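Local structure of OxsB protein (Bacillus megaterium, 5UL3) at residues T142-S145 with Y146-E150; E242-L245 with R246-K250; K254-K257 with L258-N262; T280-F283 with K284-P288. The protein catalyses the radical SAM- and cobalamin-dependent oxidative ring contraction of dAMP to an oxetane aldehyde, a step in the biosynthesis of oxetanocin A. All coordinates share one frame; numbering follows the deposited sequence.

Interaction 1 (T142-S145 with Y146-E150); sequences TLSS and YLRKE. With EDO (1,2-ethanediol), chain N.
Ser144 OG sits over the centre of one face of the Arg148 guanidinium, one helical turn further on, with Arg148 CZ 3.3 Å from it. The second flat group is the Tyr146 ring: Leu143 O lies at its edge, near its plane, while Glu150 CG rests over one face, displaced toward the rim. The arginine reaches its serine because its chain runs extended from CG to NE (chi2 178°), back alongside the preceding turn, and Arg148 CG passes 3.3 Å from Ser144 O. Underneath runs the regular ladder of an alpha helix, with Tyr146 N bonded to Thr142 O, Leu147 N to Leu143 O, Arg148 N to Ser144 O (2.9 Å) and Lys149 N to Ser145 O. At the end of this stretch Glu150 takes one hydroxyl of an ethanediol on each carboxylate oxygen. The helix belongs to the beta-alpha-beta unit of strands 119-124 and 154-159 in the cobalamin-binding Rossmann domain, where Thr142 and Leu143 touch the cofactor. Between Ser144 OG and Arg148 NE no hydrogen bond forms; the hydroxyl bonds Ser291 OG instead, and Arg148 NH2 turns to Asp293 in a salt bridge and to Val155 O. The buried cation is probably balanced by Asp293, with Val155 O taking a further N-H, and the serine oxygen over its face probably adds a mild electrostatic attraction.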
loop_
_atom_site.group_PDB
_atom_site.type_symbol
_atom_site.label_atom_id
_atom_site.label_comp_id
_atom_site.label_asym_id
_atom_site.label_seq_id
_atom_site.Cartn_x
_atom_site.Cartn_y
_atom_site.Cartn_z
ATOM N N THR A 142 -5.840 4.843 -11.065
ATOM C CA THR A 142 -5.226 4.353 -12.294
ATOM C C THR A 142 -6.240 3.734 -13.247
ATOM O O THR A 142 -6.017 3.748 -14.461
ATOM C CB THR A 142 -4.123 3.321 -11.990
ATOM O OG1 THR A 142 -4.709 2.179 -11.355
ATOM C CG2 THR A 142 -3.081 3.920 -11.056
ATOM N N LEU A 143 -7.330 3.163 -12.741
ATOM C CA LEU A 143 -8.387 2.728 -13.654
ATOM C C LEU A 143 -8.972 3.923 -14.394
ATOM O O LEU A 143 -9.174 3.879 -15.612
ATOM C CB LEU A 143 -9.471 1.985 -12.891
ATOM C CG LEU A 143 -8.999 0.713 -12.208
ATOM C CD1 LEU A 143 -10.163 0.089 -11.401
ATOM C CD2 LEU A 143 -8.451 -0.236 -13.299
ATOM N N SER A 144 -9.234 5.007 -13.661
ATOM C CA SER A 144 -9.715 6.241 -14.284
ATOM C C SER A 144 -8.746 6.750 -15.334
ATOM O O SER A 144 -9.143 7.061 -16.469
ATOM C CB SER A 144 -9.941 7.309 -13.198
ATOM O OG SER A 144 -10.234 8.574 -13.772
ATOM N N SER A 145 -7.466 6.891 -14.976
ATOM C CA SER A 145 -6.550 7.516 -15.925
ATOM C C SER A 145 -6.315 6.642 -17.155
ATOM O O SER A 145 -6.151 7.173 -18.268
ATOM C CB SER A 145 -5.230 7.873 -15.250
ATOM O OG SER A 145 -4.510 6.700 -14.838
ATOM N N TYR A 146 -6.305 5.322 -16.978
ATOM C CA TYR A 146 -6.229 4.416 -18.124
ATOM C C TYR A 146 -7.397 4.656 -19.089
ATOM O O TYR A 146 -7.198 4.815 -20.300
ATOM C CB TYR A 146 -6.200 2.960 -17.630
ATOM C CG TYR A 146 -6.412 1.982 -18.767
ATOM C CD1 TYR A 146 -5.370 1.625 -19.602
ATOM C CD2 TYR A 146 -7.686 1.495 -19.049
ATOM C CE1 TYR A 146 -5.583 0.763 -20.679
ATOM C CE2 TYR A 146 -7.911 0.652 -20.119
ATOM C CZ TYR A 146 -6.859 0.283 -20.921
ATOM O OH TYR A 146 -7.100 -0.553 -21.986
ATOM N N LEU A 147 -8.628 4.681 -18.561
ATOM C CA LEU A 147 -9.803 4.877 -19.407
ATOM C C LEU A 147 -9.810 6.255 -20.063
ATOM O O LEU A 147 -10.219 6.392 -21.229
ATOM C CB LEU A 147 -11.078 4.688 -18.583
ATOM C CG LEU A 147 -11.326 3.257 -18.096
ATOM C CD1 LEU A 147 -12.574 3.216 -17.179
ATOM C CD2 LEU A 147 -11.481 2.270 -19.250
ATOM N N ARG A 148 -9.376 7.296 -19.332
ATOM C CA ARG A 148 -9.334 8.631 -19.932
ATOM C C ARG A 148 -8.283 8.721 -21.029
ATOM O O ARG A 148 -8.531 9.323 -22.088
ATOM C CB ARG A 148 -9.083 9.701 -18.854
ATOM C CG ARG A 148 -10.256 9.833 -17.897
ATOM C CD ARG A 148 -9.977 10.863 -16.804
ATOM N NE ARG A 148 -11.143 11.060 -15.948
ATOM C CZ ARG A 148 -11.088 11.639 -14.749
ATOM N NH1 ARG A 148 -9.924 12.069 -14.268
ATOM N NH2 ARG A 148 -12.187 11.780 -14.029
ATOM N N LYS A 149 -7.101 8.139 -20.802
ATOM C CA LYS A 149 -6.056 8.228 -21.813
ATOM C C LYS A 149 -6.452 7.479 -23.079
ATOM O O LYS A 149 -6.200 7.956 -24.188
ATOM C CB LYS A 149 -4.726 7.696 -21.279
ATOM C CG LYS A 149 -3.600 7.763 -22.321
ATOM C CD LYS A 149 -2.245 7.316 -21.723
ATOM C CE LYS A 149 -1.093 7.534 -22.736
ATOM N NZ LYS A 149 0.209 7.852 -22.042
ATOM N N GLU A 150 -7.106 6.331 -22.937
ATOM C CA GLU A 150 -7.632 5.616 -24.098
ATOM C C GLU A 150 -8.905 6.253 -24.663
ATOM O O GLU A 150 -9.391 5.815 -25.717
ATOM C CB GLU A 150 -7.904 4.163 -23.722
ATOM C CG GLU A 150 -6.639 3.361 -23.443
ATOM C CD GLU A 150 -5.852 3.040 -24.709
ATOM O OE1 GLU A 150 -6.432 3.050 -25.821
ATOM O OE2 GLU A 150 -4.638 2.780 -24.579
HETATM C C1 EDO N . -2.717 0.814 -27.004
HETATM O O1 EDO N . -2.399 1.687 -25.917
HETATM C C2 EDO N . -3.354 1.646 -28.109
HETATM O O2 EDO N . -4.283 2.580 -27.538
#

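Interaction 2 (E242-L245 with R246-K250); sequences EYTL and RDLIK
Arg246 lays its guanidinium flat against the Tyr243 ring three residues earlier, the planes only 6° apart and the centres 4.3 Å from each other. The overlap is off-centre: NH1 covers the ring near its rim, 3.6 Å from Tyr243 CD1, while Tyr243 CB lies against the guanidinium face near NH2. This cation-pi stack depends on a bend in the arginine chain (chi3 67°), which folds the head group back toward the start of the helix. Arg246 NE forms a salt bridge with Asp247 OD1 at 2.8 Å, meeting the oxygen from above the carboxylate plane, and NH2 adds two weak bonds to the same carboxylate. Face and edge together fix the rotation of the guanidinium. Among backbone bonds, Arg246 N to Glu242 O is nearly straight (172°), and three more bent bonds follow it. Apolar contact is slight, Leu245 CD2 meeting Leu248 CD1 at 4.3 Å. At the beginning of the helix, Glu242 hydrogen-bonds cobalamin through OE1 and forms a salt bridge with Arg311 through OE2. Helix 242-252 lies against helix 138-149 through Tyr146, rests on strands 180-184 and 235-237 through Leu248, and holds the following loop by bonds from Thr244 OG1 and Asp247 OD2 to the Asn262 backbone.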
loop_
_atom_site.group_PDB
_atom_site.type_symbol
_atom_site.label_atom_id
_atom_site.label_comp_id
_atom_site.label_asym_id
_atom_site.label_seq_id
_atom_site.Cartn_x
_atom_site.Cartn_y
_atom_site.Cartn_z
ATOM N N GLU A 242 -7.876 -2.640 -15.552
ATOM C CA GLU A 242 -7.840 -1.778 -16.737
ATOM C C GLU A 242 -8.502 -2.437 -17.942
ATOM O O GLU A 242 -9.413 -1.879 -18.560
ATOM C CB GLU A 242 -6.392 -1.406 -17.069
ATOM C CG GLU A 242 -5.746 -0.403 -16.114
ATOM C CD GLU A 242 -5.108 -1.022 -14.856
ATOM O OE1 GLU A 242 -5.372 -2.196 -14.515
ATOM O OE2 GLU A 242 -4.349 -0.285 -14.181
ATOM N N TYR A 243 -8.017 -3.613 -18.326
ATOM C CA TYR A 243 -8.578 -4.274 -19.501
ATOM C C TYR A 243 -9.969 -4.819 -19.236
ATOM O O TYR A 243 -10.778 -4.912 -20.164
ATOM C CB TYR A 243 -7.670 -5.414 -19.960
ATOM C CG TYR A 243 -6.317 -4.982 -20.455
ATOM C CD1 TYR A 243 -6.041 -3.656 -20.731
ATOM C CD2 TYR A 243 -5.309 -5.923 -20.651
ATOM C CE1 TYR A 243 -4.796 -3.266 -21.177
ATOM C CE2 TYR A 243 -4.066 -5.544 -21.095
ATOM C CZ TYR A 243 -3.811 -4.221 -21.357
ATOM O OH TYR A 243 -2.568 -3.853 -21.814
ATOM N N THR A 244 -10.259 -5.178 -17.983
ATOM C CA THR A 244 -11.612 -5.554 -17.603
ATOM C C THR A 244 -12.592 -4.425 -17.917
ATOM O O THR A 244 -13.629 -4.645 -18.554
ATOM C CB THR A 244 -11.643 -5.910 -16.114
ATOM O OG1 THR A 244 -10.959 -7.152 -15.898
ATOM C CG2 THR A 244 -13.083 -6.026 -15.596
ATOM N N LEU A 245 -12.264 -3.204 -17.497
ATOM C CA LEU A 245 -13.177 -2.086 -17.743
ATOM C C LEU A 245 -13.246 -1.760 -19.227
ATOM O O LEU A 245 -14.331 -1.513 -19.760
ATOM C CB LEU A 245 -12.765 -0.861 -16.917
ATOM C CG LEU A 245 -12.995 -0.994 -15.405
ATOM C CD1 LEU A 245 -12.363 0.182 -14.668
ATOM C CD2 LEU A 245 -14.485 -1.037 -15.115
ATOM N N ARG A 246 -12.102 -1.791 -19.920
ATOM C CA ARG A 246 -12.112 -1.664 -21.376
ATOM C C ARG A 246 -13.114 -2.624 -22.011
ATOM O O ARG A 246 -13.875 -2.248 -22.918
ATOM C CB ARG A 246 -10.705 -1.941 -21.929
ATOM C CG ARG A 246 -10.629 -1.961 -23.446
ATOM C CD ARG A 246 -9.373 -2.728 -23.906
ATOM N NE ARG A 246 -9.443 -4.148 -23.581
ATOM C CZ ARG A 246 -8.413 -4.986 -23.646
ATOM N NH1 ARG A 246 -7.221 -4.551 -24.027
ATOM N NH2 ARG A 246 -8.578 -6.260 -23.335
ATOM N N ASP A 247 -13.116 -3.874 -21.560
ATOM C CA ASP A 247 -13.948 -4.886 -22.204
ATOM C C ASP A 247 -15.405 -4.792 -21.771
ATOM O O ASP A 247 -16.296 -5.104 -22.565
ATOM C CB ASP A 247 -13.383 -6.290 -21.934
ATOM C CG ASP A 247 -12.161 -6.595 -22.787
ATOM O OD1 ASP A 247 -11.765 -5.753 -23.609
ATOM O OD2 ASP A 247 -11.586 -7.703 -22.637
ATOM N N LEU A 248 -15.673 -4.340 -20.539
ATOM C CA LEU A 248 -17.060 -4.082 -20.151
ATOM C C LEU A 248 -17.665 -2.965 -20.991
ATOM O O LEU A 248 -18.860 -3.001 -21.308
ATOM C CB LEU A 248 -17.138 -3.722 -18.673
ATOM C CG LEU A 248 -16.837 -4.873 -17.710
ATOM C CD1 LEU A 248 -16.907 -4.362 -16.293
ATOM C CD2 LEU A 248 -17.833 -5.995 -17.930
ATOM N N ILE A 249 -16.848 -1.983 -21.363
ATOM C CA ILE A 249 -17.297 -0.909 -22.246
ATOM C C ILE A 249 -17.604 -1.468 -23.627
ATOM O O ILE A 249 -18.625 -1.136 -24.235
ATOM C CB ILE A 249 -16.238 0.203 -22.293
ATOM C CG1 ILE A 249 -16.187 0.947 -20.948
ATOM C CG2 ILE A 249 -16.480 1.175 -23.446
ATOM C CD1 ILE A 249 -14.954 1.823 -20.790
ATOM N N LYS A 250 -16.736 -2.343 -24.139
ATOM C CA LYS A 250 -17.063 -3.012 -25.396
ATOM C C LYS A 250 -18.349 -3.824 -25.266
ATOM O O LYS A 250 -19.188 -3.818 -26.177
ATOM C CB LYS A 250 -15.899 -3.901 -25.845
ATOM C CG LYS A 250 -14.648 -3.114 -26.195
ATOM C CD LYS A 250 -13.442 -4.057 -26.356
ATOM C CE LYS A 250 -13.220 -4.468 -27.791
ATOM N NZ LYS A 250 -12.238 -3.553 -28.451
#

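Interaction 3 (K254-K257 with L258-N262). With EDO (1,2-ethanediol), chain L; EDO (1,2-ethanediol), chain M.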
loop_
_atom_site.group_PDB
_atom_site.type_symbol
_atom_site.label_atom_id
_atom_site.label_comp_id
_atom_site.label_asym_id
_atom_site.label_seq_id
_atom_site.Cartn_x
_atom_site.Cartn_y
_atom_site.Cartn_z
ATOM N N LYS A 254 -22.127 -3.945 -27.276
ATOM C CA LYS A 254 -22.479 -5.211 -27.925
ATOM C C LYS A 254 -21.373 -5.682 -28.854
ATOM O O LYS A 254 -21.622 -6.433 -29.804
ATOM C CB LYS A 254 -23.820 -5.096 -28.667
ATOM C CG LYS A 254 -24.951 -4.541 -27.784
ATOM C CD LYS A 254 -26.339 -4.730 -28.399
ATOM C CE LYS A 254 -26.545 -3.821 -29.579
ATOM N NZ LYS A 254 -26.550 -2.381 -29.178
ATOM N N GLU A 255 -20.138 -5.246 -28.580
ATOM C CA GLU A 255 -18.966 -5.599 -29.378
ATOM C C GLU A 255 -18.179 -6.757 -28.771
ATOM O O GLU A 255 -17.198 -7.207 -29.372
ATOM C CB GLU A 255 -18.033 -4.388 -29.537
ATOM C CG GLU A 255 -18.637 -3.168 -30.195
ATOM C CD GLU A 255 -17.718 -1.946 -30.118
ATOM O OE1 GLU A 255 -16.636 -2.030 -29.490
ATOM O OE2 GLU A 255 -18.084 -0.893 -30.678
ATOM N N LEU A 256 -18.568 -7.214 -27.585
ATOM C CA LEU A 256 -17.993 -8.376 -26.931
ATOM C C LEU A 256 -19.105 -9.108 -26.204
ATOM O O LEU A 256 -20.032 -8.487 -25.680
ATOM C CB LEU A 256 -16.906 -8.008 -25.897
ATOM C CG LEU A 256 -15.468 -7.704 -26.300
ATOM C CD1 LEU A 256 -14.620 -7.695 -25.037
ATOM C CD2 LEU A 256 -14.937 -8.739 -27.281
ATOM N N LYS A 257 -18.987 -10.425 -26.129
ATOM C CA LYS A 257 -19.863 -11.179 -25.250
ATOM C C LYS A 257 -19.257 -11.246 -23.855
ATOM O O LYS A 257 -18.056 -11.044 -23.668
ATOM C CB LYS A 257 -20.095 -12.598 -25.776
ATOM C CG LYS A 257 -20.426 -12.692 -27.254
ATOM C CD LYS A 257 -20.760 -14.138 -27.618
ATOM C CE LYS A 257 -20.806 -14.355 -29.119
ATOM N NZ LYS A 257 -19.452 -14.283 -29.741
ATOM N N LEU A 258 -20.109 -11.559 -22.875
ATOM C CA LEU A 258 -19.654 -11.669 -21.493
ATOM C C LEU A 258 -18.511 -12.670 -21.350
ATOM O O LEU A 258 -17.591 -12.458 -20.553
ATOM C CB LEU A 258 -20.820 -12.061 -20.585
ATOM C CG LEU A 258 -20.588 -12.109 -19.072
ATOM C CD1 LEU A 258 -20.148 -10.758 -18.541
ATOM C CD2 LEU A 258 -21.848 -12.565 -18.354
ATOM N N ASP A 259 -18.547 -13.771 -22.098
ATOM C CA ASP A 259 -17.493 -14.768 -21.935
ATOM C C ASP A 259 -16.195 -14.378 -22.636
ATOM O O ASP A 259 -15.235 -15.157 -22.610
ATOM C CB ASP A 259 -17.981 -16.153 -22.398
ATOM C CG ASP A 259 -18.186 -16.267 -23.907
ATOM O OD1 ASP A 259 -17.974 -15.301 -24.663
ATOM O OD2 ASP A 259 -18.564 -17.372 -24.346
ATOM N N GLU A 260 -16.138 -13.184 -23.228
ATOM C CA GLU A 260 -14.939 -12.626 -23.836
ATOM C C GLU A 260 -14.332 -11.485 -23.025
ATOM O O GLU A 260 -13.285 -10.960 -23.413
ATOM C CB GLU A 260 -15.263 -12.124 -25.250
ATOM C CG GLU A 260 -15.556 -13.256 -26.251
ATOM C CD GLU A 260 -16.067 -12.738 -27.582
ATOM O OE1 GLU A 260 -16.938 -11.846 -27.588
ATOM O OE2 GLU A 260 -15.601 -13.226 -28.630
ATOM N N VAL A 261 -14.952 -11.094 -21.919
ATOM C CA VAL A 261 -14.510 -9.937 -21.143
ATOM C C VAL A 261 -13.292 -10.328 -20.310
ATOM O O VAL A 261 -13.355 -11.265 -19.510
ATOM C CB VAL A 261 -15.640 -9.415 -20.244
ATOM C CG1 VAL A 261 -15.112 -8.370 -19.233
ATOM C CG2 VAL A 261 -16.778 -8.831 -21.093
ATOM N N ASN A 262 -12.200 -9.588 -20.482
ATOM C CA ASN A 262 -10.952 -9.849 -19.768
ATOM C C ASN A 262 -11.144 -9.968 -18.262
ATOM O O ASN A 262 -11.753 -9.105 -17.625
ATOM C CB ASN A 262 -9.955 -8.722 -20.056
ATOM C CG ASN A 262 -8.639 -8.912 -19.318
ATOM O OD1 ASN A 262 -7.707 -9.495 -19.861
ATOM N ND2 ASN A 262 -8.561 -8.426 -18.074
HETATM C C1 EDO L . -22.427 -16.152 -21.538
HETATM O O1 EDO L . -23.237 -16.056 -20.356
HETATM C C2 EDO L . -22.406 -14.825 -22.295
HETATM O O2 EDO L . -21.325 -14.808 -23.248
HETATM C C1 EDO M . -14.103 -18.284 -23.246
HETATM O O1 EDO M . -14.842 -17.931 -22.065
HETATM C C2 EDO M . -15.000 -18.190 -24.478
HETATM O O2 EDO M . -14.608 -17.079 -25.304
#
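Lys257 O accepts the backbone N-H of Glu260 at 2.9 Å, the donor lying well above the carbonyl plane, and so closes the turn of the short 3-10 segment 258-260. The side chain of Glu260 answers in the other direction. Its OE1 receives Lys257 N at 2.9 Å through the anti lone pair, in a bond that is almost straight (176°). The glutamate gets there with CG anti to its own carbonyl carbon (chi1 -70°) and the rest of the chain extended, crossing back over the turn. Leu256 comes against the same chain, with CD2 3.7 Å from Glu260 OE1 and CD1 near Glu260 O; its CD1 also touches Asp247 of the preceding helix. The ammonium of Lys257 bends round toward the carboxylate, but Lys257 NZ remains 4.1 Å from Glu260 OE1, too far for a salt bridge, so any attraction there is loose. Asp259 lies next to Lys257 CB through OD1, and two ethanediol molecules, probably from the crystallisation liquor, take its backbone: Asp259 N donates to one, and Asp259 O accepts from the other. Leu258 packs on Met251 and on Ile264 and Tyr266 of strand 264-267. Upstream, Lys254, with positive phi, is the C-prime residue of a Schellman motif that ends helix 242-252. The bond from Lys257 N to Glu260 OE1 resembles one half of a capping box, the side chain three residues on closing back on the N-H of the residue before the 3-10 turn, in a surface connection from a Rossmann-domain helix to its next strand.

Interaction 4 (T280-F283 with K284-P288); sequences TVNF and KEEVP
Asn282 ND2 faces two carboxylates, donating to Glu285 OE1 at 3.3 Å and more weakly to Glu286 OE2 at 3.4 Å. The first bond lies in the amide plane, but it meets the anti side of the oxygen 33° out of the carboxylate plane. With CG anti to the backbone N (chi1 180°), the asparagine amide projects alongside the short helix that follows, and its N-H groups probably ease the closeness of the two acids. On the apolar side, Phe283 CD1 touches Val287 CB at 3.7 Å, and Val281 CG1 meets Val287 CG2 at 3.9 Å, the two valines crossing at about a right angle. Asn282 occupies the N-cap position of helix 283-286, yet its side chain makes no capping bond; the first helical bond runs from Glu286 N to Asn282 O, 3.1 Å. Asn282 itself is the centre of an inverse gamma turn, closed by a weak bond from Phe283 N to Val281 O. A water 2.7 Å from Phe283 O and 2.6 Å from Val287 O lies between the first helical residue and the one just past the helix; more acceptors are in its reach than it has protons. Further out, Tyr243 OH bonds both Glu286 OE1 and Asn282 N, and Glu240 OE1 receives Val281 N. Val287 packs on Thr142 and on Glu242, which binds cobalamin, while Phe283 leans on Leu333.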
loop_
_atom_site.group_PDB
_atom_site.type_symbol
_atom_site.label_atom_id
_atom_site.label_comp_id
_atom_site.label_asym_id
_atom_site.label_seq_id
_atom_site.Cartn_x
_atom_site.Cartn_y
_atom_site.Cartn_z
ATOM N N THR A 280 -2.272 -9.896 -18.623
ATOM C CA THR A 280 -1.583 -8.936 -17.768
ATOM C C THR A 280 -1.404 -7.595 -18.479
ATOM O O THR A 280 -1.055 -7.529 -19.665
ATOM C CB THR A 280 -0.239 -9.504 -17.326
ATOM O OG1 THR A 280 -0.488 -10.680 -16.546
ATOM C CG2 THR A 280 0.504 -8.477 -16.460
ATOM N N VAL A 281 -1.678 -6.511 -17.748
ATOM C CA VAL A 281 -1.698 -5.185 -18.363
ATOM C C VAL A 281 -0.295 -4.766 -18.795
ATOM O O VAL A 281 0.700 -5.021 -18.106
ATOM C CB VAL A 281 -2.316 -4.171 -17.383
ATOM C CG1 VAL A 281 -2.128 -2.726 -17.893
ATOM C CG2 VAL A 281 -3.806 -4.471 -17.205
ATOM N N ASN A 282 -0.207 -4.115 -19.955
ATOM C CA ASN A 282 1.053 -3.540 -20.414
ATOM C C ASN A 282 1.296 -2.253 -19.618
ATOM O O ASN A 282 1.107 -1.130 -20.097
ATOM C CB ASN A 282 0.995 -3.301 -21.919
ATOM C CG ASN A 282 2.264 -2.702 -22.458
ATOM O OD1 ASN A 282 3.292 -2.685 -21.778
ATOM N ND2 ASN A 282 2.208 -2.209 -23.696
ATOM N N PHE A 283 1.708 -2.443 -18.354
ATOM C CA PHE A 283 1.840 -1.336 -17.404
ATOM C C PHE A 283 2.869 -0.319 -17.871
ATOM O O PHE A 283 2.661 0.892 -17.719
ATOM C CB PHE A 283 2.223 -1.893 -16.025
ATOM C CG PHE A 283 2.253 -0.875 -14.920
ATOM C CD1 PHE A 283 1.091 -0.233 -14.514
ATOM C CD2 PHE A 283 3.442 -0.594 -14.254
ATOM C CE1 PHE A 283 1.110 0.698 -13.462
ATOM C CE2 PHE A 283 3.471 0.323 -13.219
ATOM C CZ PHE A 283 2.300 0.969 -12.822
ATOM N N LYS A 284 3.963 -0.796 -18.480
ATOM C CA LYS A 284 5.094 0.009 -18.928
ATOM C C LYS A 284 4.661 1.315 -19.569
ATOM O O LYS A 284 5.222 2.381 -19.271
ATOM C CB LYS A 284 5.946 -0.770 -19.925
ATOM C CG LYS A 284 7.031 0.077 -20.555
ATOM C CD LYS A 284 8.190 -0.784 -21.049
ATOM C CE LYS A 284 9.406 0.076 -21.390
ATOM N NZ LYS A 284 10.607 -0.760 -21.687
ATOM N N GLU A 285 3.654 1.245 -20.434
ATOM C CA GLU A 285 3.282 2.416 -21.213
ATOM C C GLU A 285 1.787 2.674 -21.346
ATOM O O GLU A 285 1.421 3.667 -21.978
ATOM C CB GLU A 285 3.882 2.313 -22.619
ATOM C CG GLU A 285 3.538 1.011 -23.327
ATOM C CD GLU A 285 4.589 0.630 -24.355
ATOM O OE1 GLU A 285 4.289 -0.189 -25.260
ATOM O OE2 GLU A 285 5.719 1.159 -24.251
ATOM N N GLU A 286 0.909 1.844 -20.792
ATOM C CA GLU A 286 -0.508 2.106 -20.986
ATOM C C GLU A 286 -1.187 2.718 -19.771
ATOM O O GLU A 286 -2.319 3.177 -19.899
ATOM C CB GLU A 286 -1.241 0.829 -21.385
ATOM C CG GLU A 286 -0.736 0.326 -22.749
ATOM C CD GLU A 286 -1.504 -0.867 -23.270
ATOM O OE1 GLU A 286 -2.533 -1.229 -22.675
ATOM O OE2 GLU A 286 -1.064 -1.444 -24.285
ATOM N N VAL A 287 -0.547 2.722 -18.607
ATOM C CA VAL A 287 -1.189 3.228 -17.400
ATOM C C VAL A 287 -0.511 4.551 -17.046
ATOM O O VAL A 287 0.667 4.565 -16.642
ATOM C CB VAL A 287 -1.122 2.222 -16.242
ATOM C CG1 VAL A 287 -1.786 2.803 -15.012
ATOM C CG2 VAL A 287 -1.847 0.930 -16.631
ATOM N N PRO A 288 -1.194 5.686 -17.227
ATOM C CA PRO A 288 -0.556 6.984 -16.978
ATOM C C PRO A 288 -0.707 7.407 -15.526
ATOM O O PRO A 288 -1.227 6.657 -14.694
ATOM C CB PRO A 288 -1.330 7.931 -17.908
ATOM C CG PRO A 288 -2.751 7.367 -17.835
ATOM C CD PRO A 288 -2.595 5.838 -17.665
HETATM O O HOH W 1 2.487 3.557 -18.181
#

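In the fold
From the N terminus the four contacts come in series; each closes only a turn or so of one continuous stretch, and none encloses or crosses another. Interaction 1 lies on helix 138-149, between strands 119-124 and 154-159. Much later, after strand 235-237, interaction 2 opens helix 242-252, which packs beside it, centres 11 Å apart. Interaction 3 follows in the loop to strand 264-267, touching interaction 2 but not interaction 1. After strand 273-275 the chain returns in interaction 4, which touches both interactions 1 and 2 and so draws the segment leaving the cobalamin-binding sheet against helices 138-149 and 242-252.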